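Local coordinates for protein c-di-GMP synthase (Capnocytophaga granulosa, PDB 6WT9) that joins two GTP molecules into the second messenger 3',3'-c-di-GMP, the alarm signal of a CBASS antiphage defence system, at residues A[294-297]-A[298-302]; A[159-162]-A[163-167]; A[11-14]-A[15-18]. One frame throughout, in Å; residues are numbered along the deposited sequence.

Contact 1: A[294-297]-A[298-302]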
loop_
_atom_site.group_PDB
_atom_site.type_symbol
_atom_site.label_atom_id
_atom_site.label_comp_id
_atom_site.label_asym_id
_atom_site.label_seq_id
_atom_site.Cartn_x
_atom_site.Cartn_y
_atom_site.Cartn_z
ATOM N N ILE A 294 -10.211 13.764 -12.292
ATOM C CA ILE A 294 -10.855 13.667 -10.988
ATOM C C ILE A 294 -9.817 13.725 -9.874
ATOM O O ILE A 294 -10.031 14.370 -8.840
ATOM C CB ILE A 294 -11.707 12.388 -10.921
ATOM C CG1 ILE A 294 -12.887 12.511 -11.885
ATOM C CG2 ILE A 294 -12.184 12.123 -9.498
ATOM C CD1 ILE A 294 -13.616 11.224 -12.122
ATOM N N LEU A 295 -8.674 13.063 -10.065
ATOM C CA LEU A 295 -7.584 13.185 -9.104
ATOM C C LEU A 295 -7.036 14.605 -9.078
ATOM O O LEU A 295 -6.649 15.112 -8.018
ATOM C CB LEU A 295 -6.476 12.185 -9.433
ATOM C CG LEU A 295 -6.781 10.729 -9.084
ATOM C CD1 LEU A 295 -5.691 9.806 -9.599
ATOM C CD2 LEU A 295 -6.944 10.576 -7.579
ATOM N N TYR A 296 -7.000 15.265 -10.237
ATOM C CA TYR A 296 -6.552 16.653 -10.280
ATOM C C TYR A 296 -7.473 17.551 -9.464
ATOM O O TYR A 296 -7.009 18.389 -8.681
ATOM C CB TYR A 296 -6.474 17.137 -11.728
ATOM C CG TYR A 296 -6.155 18.608 -11.858
ATOM C CD1 TYR A 296 -4.847 19.065 -11.752
ATOM C CD2 TYR A 296 -7.158 19.541 -12.080
ATOM C CE1 TYR A 296 -4.548 20.406 -11.865
ATOM C CE2 TYR A 296 -6.868 20.886 -12.197
ATOM C CZ TYR A 296 -5.564 21.312 -12.087
ATOM O OH TYR A 296 -5.270 22.648 -12.201
ATOM N N GLU A 297 -8.788 17.390 -9.636
ATOM C CA GLU A 297 -9.736 18.226 -8.904
ATOM C C GLU A 297 -9.621 18.009 -7.401
ATOM O O GLU A 297 -9.678 18.968 -6.622
ATOM C CB GLU A 297 -11.164 17.942 -9.368
ATOM C CG GLU A 297 -12.195 18.865 -8.740
ATOM C CD GLU A 297 -13.572 18.242 -8.655
ATOM O OE1 GLU A 297 -14.293 18.532 -7.678
ATOM O OE2 GLU A 297 -13.929 17.457 -9.559
ATOM N N GLN A 298 -9.464 16.754 -6.973
ATOM C CA GLN A 298 -9.318 16.472 -5.550
ATOM C C GLN A 298 -8.039 17.088 -4.994
ATOM O O GLN A 298 -8.059 17.755 -3.953
ATOM C CB GLN A 298 -9.338 14.962 -5.310
ATOM C CG GLN A 298 -8.867 14.541 -3.919
ATOM C CD GLN A 298 -9.900 14.796 -2.831
ATOM O OE1 GLN A 298 -10.959 15.372 -3.079
ATOM N NE2 GLN A 298 -9.596 14.355 -1.615
ATOM N N LEU A 299 -6.913 16.873 -5.677
ATOM C CA LEU A 299 -5.646 17.412 -5.191
ATOM C C LEU A 299 -5.643 18.935 -5.228
ATOM O O LEU A 299 -5.129 19.583 -4.310
ATOM C CB LEU A 299 -4.484 16.851 -6.012
ATOM C CG LEU A 299 -3.812 15.574 -5.499
ATOM C CD1 LEU A 299 -4.811 14.441 -5.318
ATOM C CD2 LEU A 299 -2.696 15.154 -6.442
ATOM N N ASN A 300 -6.217 19.526 -6.278
ATOM C CA ASN A 300 -6.292 20.981 -6.347
ATOM C C ASN A 300 -7.180 21.536 -5.241
ATOM O O ASN A 300 -6.871 22.575 -4.647
ATOM C CB ASN A 300 -6.802 21.412 -7.723
ATOM C CG ASN A 300 -6.557 22.881 -8.001
ATOM O OD1 ASN A 300 -5.720 23.515 -7.360
ATOM N ND2 ASN A 300 -7.284 23.429 -8.965
ATOM N N GLU A 301 -8.283 20.846 -4.939
ATOM C CA GLU A 301 -9.177 21.312 -3.886
ATOM C C GLU A 301 -8.532 21.202 -2.510
ATOM O O GLU A 301 -8.789 22.043 -1.641
ATOM C CB GLU A 301 -10.488 20.527 -3.925
ATOM C CG GLU A 301 -11.562 21.068 -2.996
ATOM C CD GLU A 301 -12.884 20.339 -3.143
ATOM O OE1 GLU A 301 -12.949 19.371 -3.930
ATOM O OE2 GLU A 301 -13.859 20.737 -2.471
ATOM N N LEU A 302 -7.700 20.181 -2.290
ATOM C CA LEU A 302 -6.997 20.066 -1.015
ATOM C C LEU A 302 -5.987 21.193 -0.838
ATOM O O LEU A 302 -5.873 21.768 0.251
ATOM C CB LEU A 302 -6.305 18.707 -0.915
ATOM C CG LEU A 302 -7.196 17.482 -0.691
ATOM C CD1 LEU A 302 -6.428 16.201 -0.976
ATOM C CD2 LEU A 302 -7.738 17.471 0.731
#

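Contact 2: A[159-162]-A[163-167]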
loop_
_atom_site.group_PDB
_atom_site.type_symbol
_atom_site.label_atom_id
_atom_site.label_comp_id
_atom_site.label_asym_id
_atom_site.label_seq_id
_atom_site.Cartn_x
_atom_site.Cartn_y
_atom_site.Cartn_z
ATOM N N GLN A 159 14.877 -15.867 17.194
ATOM C CA GLN A 159 15.649 -17.104 17.210
ATOM C C GLN A 159 15.258 -18.012 16.052
ATOM O O GLN A 159 16.120 -18.510 15.319
ATOM C CB GLN A 159 15.455 -17.818 18.547
ATOM C CG GLN A 159 16.208 -19.131 18.665
ATOM C CD GLN A 159 16.040 -19.774 20.029
ATOM O OE1 GLN A 159 15.438 -19.192 20.933
ATOM N NE2 GLN A 159 16.574 -20.981 20.184
ATOM N N LYS A 160 13.955 -18.234 15.869
ATOM C CA LYS A 160 13.489 -19.126 14.813
ATOM C C LYS A 160 13.815 -18.568 13.431
ATOM O O LYS A 160 14.365 -19.277 12.580
ATOM C CB LYS A 160 11.985 -19.366 14.959
ATOM C CG LYS A 160 11.299 -19.857 13.692
ATOM C CD LYS A 160 11.751 -21.258 13.309
ATOM C CE LYS A 160 11.348 -22.282 14.357
ATOM N NZ LYS A 160 11.721 -23.662 13.933
ATOM N N LEU A 161 13.486 -17.297 13.191
ATOM C CA LEU A 161 13.679 -16.727 11.861
ATOM C C LEU A 161 15.157 -16.625 11.506
ATOM O O LEU A 161 15.544 -16.910 10.367
ATOM C CB LEU A 161 13.000 -15.361 11.771
ATOM C CG LEU A 161 11.474 -15.403 11.888
ATOM C CD1 LEU A 161 10.881 -14.001 11.839
ATOM C CD2 LEU A 161 10.873 -16.288 10.807
ATOM N N SER A 162 16.000 -16.225 12.462
ATOM C CA SER A 162 17.437 -16.199 12.209
ATOM C C SER A 162 17.995 -17.590 11.956
ATOM O O SER A 162 19.045 -17.722 11.318
ATOM C CB SER A 162 18.178 -15.555 13.383
ATOM O OG SER A 162 17.697 -14.246 13.632
ATOM N N SER A 163 17.315 -18.627 12.441
ATOM C CA SER A 163 17.741 -20.001 12.229
ATOM C C SER A 163 17.234 -20.592 10.921
ATOM O O SER A 163 17.803 -21.580 10.442
ATOM C CB SER A 163 17.272 -20.875 13.397
ATOM O OG SER A 163 17.236 -22.237 13.026
ATOM N N VAL A 164 16.189 -20.017 10.334
ATOM C CA VAL A 164 15.610 -20.529 9.099
ATOM C C VAL A 164 16.135 -19.784 7.878
ATOM O O VAL A 164 16.448 -20.400 6.859
ATOM C CB VAL A 164 14.070 -20.464 9.169
ATOM C CG1 VAL A 164 13.464 -20.690 7.796
ATOM C CG2 VAL A 164 13.547 -21.489 10.159
ATOM N N TYR A 165 16.251 -18.463 7.967
ATOM C CA TYR A 165 16.626 -17.628 6.835
ATOM C C TYR A 165 18.010 -17.038 7.063
ATOM O O TYR A 165 18.263 -16.423 8.105
ATOM C CB TYR A 165 15.600 -16.511 6.624
ATOM C CG TYR A 165 14.200 -17.017 6.365
ATOM C CD1 TYR A 165 13.850 -17.544 5.129
ATOM C CD2 TYR A 165 13.225 -16.962 7.353
ATOM C CE1 TYR A 165 12.572 -18.006 4.884
ATOM C CE2 TYR A 165 11.942 -17.421 7.116
ATOM C CZ TYR A 165 11.623 -17.941 5.878
ATOM O OH TYR A 165 10.352 -18.403 5.630
ATOM N N GLU A 166 18.899 -17.227 6.084
ATOM C CA GLU A 166 20.249 -16.679 6.187
ATOM C C GLU A 166 20.219 -15.160 6.285
ATOM O O GLU A 166 21.005 -14.561 7.029
ATOM C CB GLU A 166 21.094 -17.121 4.991
ATOM C CG GLU A 166 21.504 -18.589 5.003
ATOM C CD GLU A 166 20.355 -19.531 4.688
ATOM O OE1 GLU A 166 20.485 -20.741 4.969
ATOM O OE2 GLU A 166 19.323 -19.061 4.160
ATOM N N ILE A 167 19.321 -14.520 5.543
ATOM C CA ILE A 167 19.146 -13.074 5.579
ATOM C C ILE A 167 18.000 -12.790 6.543
ATOM O O ILE A 167 16.829 -13.007 6.219
ATOM C CB ILE A 167 18.876 -12.501 4.185
ATOM C CG1 ILE A 167 20.000 -12.897 3.223
ATOM C CG2 ILE A 167 18.733 -10.988 4.250
ATOM C CD1 ILE A 167 19.780 -12.429 1.802
#

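Contact 3: A[11-14]-A[15-18]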
loop_
_atom_site.group_PDB
_atom_site.type_symbol
_atom_site.label_atom_id
_atom_site.label_comp_id
_atom_site.label_asym_id
_atom_site.label_seq_id
_atom_site.Cartn_x
_atom_site.Cartn_y
_atom_site.Cartn_z
ATOM N N GLU A 11 8.314 1.729 -20.211
ATOM C CA GLU A 11 9.228 0.594 -20.105
ATOM C C GLU A 11 9.662 0.376 -18.663
ATOM O O GLU A 11 9.622 -0.750 -18.152
ATOM C CB GLU A 11 10.450 0.810 -20.998
ATOM C CG GLU A 11 10.226 0.496 -22.464
ATOM C CD GLU A 11 11.504 0.586 -23.274
ATOM O OE1 GLU A 11 12.379 1.405 -22.920
ATOM O OE2 GLU A 11 11.640 -0.169 -24.259
ATOM N N ASN A 12 10.086 1.450 -17.992
ATOM C CA ASN A 12 10.484 1.344 -16.592
ATOM C C ASN A 12 9.335 0.836 -15.731
ATOM O O ASN A 12 9.548 0.066 -14.788
ATOM C CB ASN A 12 10.980 2.700 -16.087
ATOM C CG ASN A 12 11.454 2.646 -14.649
ATOM O OD1 ASN A 12 12.599 2.289 -14.377
ATOM N ND2 ASN A 12 10.574 2.998 -13.718
ATOM N N LEU A 13 8.108 1.258 -16.042
ATOM C CA LEU A 13 6.952 0.773 -15.299
ATOM C C LEU A 13 6.722 -0.716 -15.528
ATOM O O LEU A 13 6.293 -1.423 -14.608
ATOM C CB LEU A 13 5.709 1.572 -15.685
ATOM C CG LEU A 13 4.443 1.300 -14.873
ATOM C CD1 LEU A 13 4.723 1.473 -13.390
ATOM C CD2 LEU A 13 3.328 2.226 -15.320
ATOM N N GLN A 14 6.994 -1.208 -16.742
ATOM C CA GLN A 14 6.888 -2.641 -16.999
ATOM C C GLN A 14 7.854 -3.428 -16.123
ATOM O O GLN A 14 7.503 -4.490 -15.596
ATOM C CB GLN A 14 7.146 -2.937 -18.477
ATOM C CG GLN A 14 5.982 -2.609 -19.406
ATOM C CD GLN A 14 6.307 -2.885 -20.864
ATOM O OE1 GLN A 14 7.356 -2.482 -21.364
ATOM N NE2 GLN A 14 5.411 -3.584 -21.550
ATOM N N ASN A 15 9.077 -2.921 -15.955
ATOM C CA ASN A 15 10.053 -3.591 -15.105
ATOM C C ASN A 15 9.698 -3.488 -13.629
ATOM O O ASN A 15 10.112 -4.346 -12.842
ATOM C CB ASN A 15 11.446 -3.011 -15.351
ATOM C CG ASN A 15 11.939 -3.257 -16.765
ATOM O OD1 ASN A 15 11.614 -4.272 -17.382
ATOM N ND2 ASN A 15 12.729 -2.327 -17.286
ATOM N N ARG A 16 8.941 -2.465 -13.235
ATOM C CA ARG A 16 8.533 -2.337 -11.841
ATOM C C ARG A 16 7.404 -3.304 -11.503
ATOM O O ARG A 16 7.478 -4.032 -10.508
ATOM C CB ARG A 16 8.114 -0.895 -11.553
ATOM C CG ARG A 16 7.558 -0.662 -10.157
ATOM C CD ARG A 16 7.018 0.755 -10.030
ATOM N NE ARG A 16 8.058 1.746 -10.292
ATOM C CZ ARG A 16 7.841 2.931 -10.854
ATOM N NH1 ARG A 16 6.614 3.280 -11.227
ATOM N NH2 ARG A 16 8.856 3.763 -11.053
ATOM N N SER A 17 6.352 -3.330 -12.325
ATOM C CA SER A 17 5.204 -4.186 -12.049
ATOM C C SER A 17 5.390 -5.610 -12.556
ATOM O O SER A 17 4.753 -6.528 -12.027
ATOM C CB SER A 17 3.935 -3.585 -12.665
ATOM O OG SER A 17 4.058 -3.437 -14.070
ATOM N N ASN A 18 6.242 -5.816 -13.558
ATOM C CA ASN A 18 6.486 -7.132 -14.147
ATOM C C ASN A 18 7.991 -7.322 -14.297
ATOM O O ASN A 18 8.520 -7.344 -15.414
ATOM C CB ASN A 18 5.763 -7.257 -15.490
ATOM C CG ASN A 18 5.884 -8.639 -16.105
ATOM O OD1 ASN A 18 6.392 -9.571 -15.483
ATOM N ND2 ASN A 18 5.411 -8.774 -17.337
#

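Contact 1: A[294-297]-A[298-302]
Residues 294-297 pair with 298-302 as successive turns of one alpha-helix, 291-304, through four i to i+4 bonds: Q298 N to I294 O (3.1 Å), L299 N to L295 O (2.9 Å), N300 N to Y296 O (2.8 Å) and E301 N to E297 O (2.9 Å). The last is the most bent, at 150°. On the side facing the protein, L299 CD1 comes to 3.3 Å from L295 O, the carbonyl its own N-H uses. L295 packs on helix 245-259, and L295 and L299 both touch helix 268-276. L299 and Y296 rest on L337 and V340 of helix 327-347, so this helix is held on several sides within the helical part of the enzyme.

Y296 and N300 run side by side, both with CG anti to the backbone N (chi1 174° in Y296). Their ring and amide planes are turned 40° apart, and Y296 OH takes its hydrogen bond from outside, with K341 NZ. E297 and E301 also run alongside each other, their carboxylates nearly parallel. The nearness of like charges probably costs a little electrostatic energy, E297 OE1 and E301 OE1 being 4.1 Å apart.

Contact 2: A[159-162]-A[163-167]
S163, L161 and Y165 carry most of this contact, which is the last turn of helix 147-164 as it runs out toward strand 167-169 of the nucleotidyltransferase domain. S163 contributes mainly through its backbone, with CB lying against the same two carbonyls that its N-H uses. That N-H is split between Q159 O at 3.1 Å and K160 O at 3.0 Å from S163 N, and both bonds are weak. The helix is thus already giving up its regular i to i+4 pattern here.

L161 O accepts two donors, an i to i+4 bond from Y165 N and an i to i+3 bond from V164 N. Y165 N comes in at 2.9 Å from L161 O, nearly along the C=O axis and almost straight at 169°. V164 N lies 3.2 Å from the same L161 O but stands well above the carbonyl plane, 73° out of it. Y165, although its N-H is still bonded in the helical way, is the first residue to leave helical angles.

The side chains follow the same pairing. A chi1 near -60° (-65° in L161) turns the CG atoms of L161 and Y165 away from their own carbonyl carbons, and the two point the same way, with L161 CD2 4.0 Å from Y165 CE2. Together they press on V67 of helix 54-71 and I178 of strand 176-180. One face of the Y165 ring is covered by V164 CG1, 3.6 Å above the plane over the ring centre. The other V164 methyl, CG2, meets K160 CD at 3.6 Å.

Chemically, the polar work across this turn falls to main-chain groups, while the side chains meet through hydrocarbon and ring. The straight Y165 bond probably holds the helix end although the bonds before it are weak.

Contact 3: A[11-14]-A[15-18]
L13 and R16 both send CG anti to the backbone N (chi1 -173° in L13), and R16 then bends at chi3, -59°, which swings its guanidinium back along the helix toward N12 and L13. L13 CD1 ends 3.4 Å from R16 NH1 and 4.1 Å from R16 CD, the leucine and arginine chains crossing at a slant. N12 brings ND2 to 3.3 Å from R16 NH2. Both are donors, so no bond joins them, and their amide and guanidinium planes are steeply turned, 74° apart. What fixes the guanidinium comes from helix 245-259: NH2 forms a salt bridge with D259 and NH1 a hydrogen bond with N255. With both nitrogens engaged on that helix, the arginine's rotation is probably well restricted.

These residues form the C-terminal turns of helix 6-17, the first helix of this CD-NTase model, which packs on helices 40-49 and 245-259; L13 is buried against Y44, L47 and A48 of the former. Along the backbone R16 N reaches N12 O at 3.0 Å and, more weakly, L13 O at 3.2 Å. L13 O also accepts a nearly straight bond from S17 N at 3.0 Å, with an N-H...O angle of 173°. The hydroxyl of the same serine is close by as well, S17 OG lying 3.1 Å from L13 O.

N18 is the first residue to leave helical angles, yet its N-H still reaches back, with N18 N 2.7 Å from Q14 O. Its side-chain amide is gripped at both ends, OD1 by the hydroxyl of Y56 in helix 54-71 and ND2 by the carbonyl of L22, just ahead of helix 23-32.

Overall arrangement
Along the chain contact 3 comes first, then contact 2, then contact 1. Contact 1 lies inside helix 291-304, while contacts 3 and 2 run off the C-terminal ends of helices 6-17 and 147-164. None touches another. Contacts 1 and 2 lie on opposite sides of the chain's centre, their centres 46 Å apart, while contact 3 is 27 Å from contact 1 and 31 Å from contact 2, centre to centre. Helix 245-259 meets contact 1 through L253 and contact 3 through N255 and D259; helix 54-71 meets contact 3 at Y56 and contact 2 at V67 and L71. The N-terminal helix is thus probably tied, through these two helices, to both the helical region and the sheet-bearing nucleotidyltransferase domain.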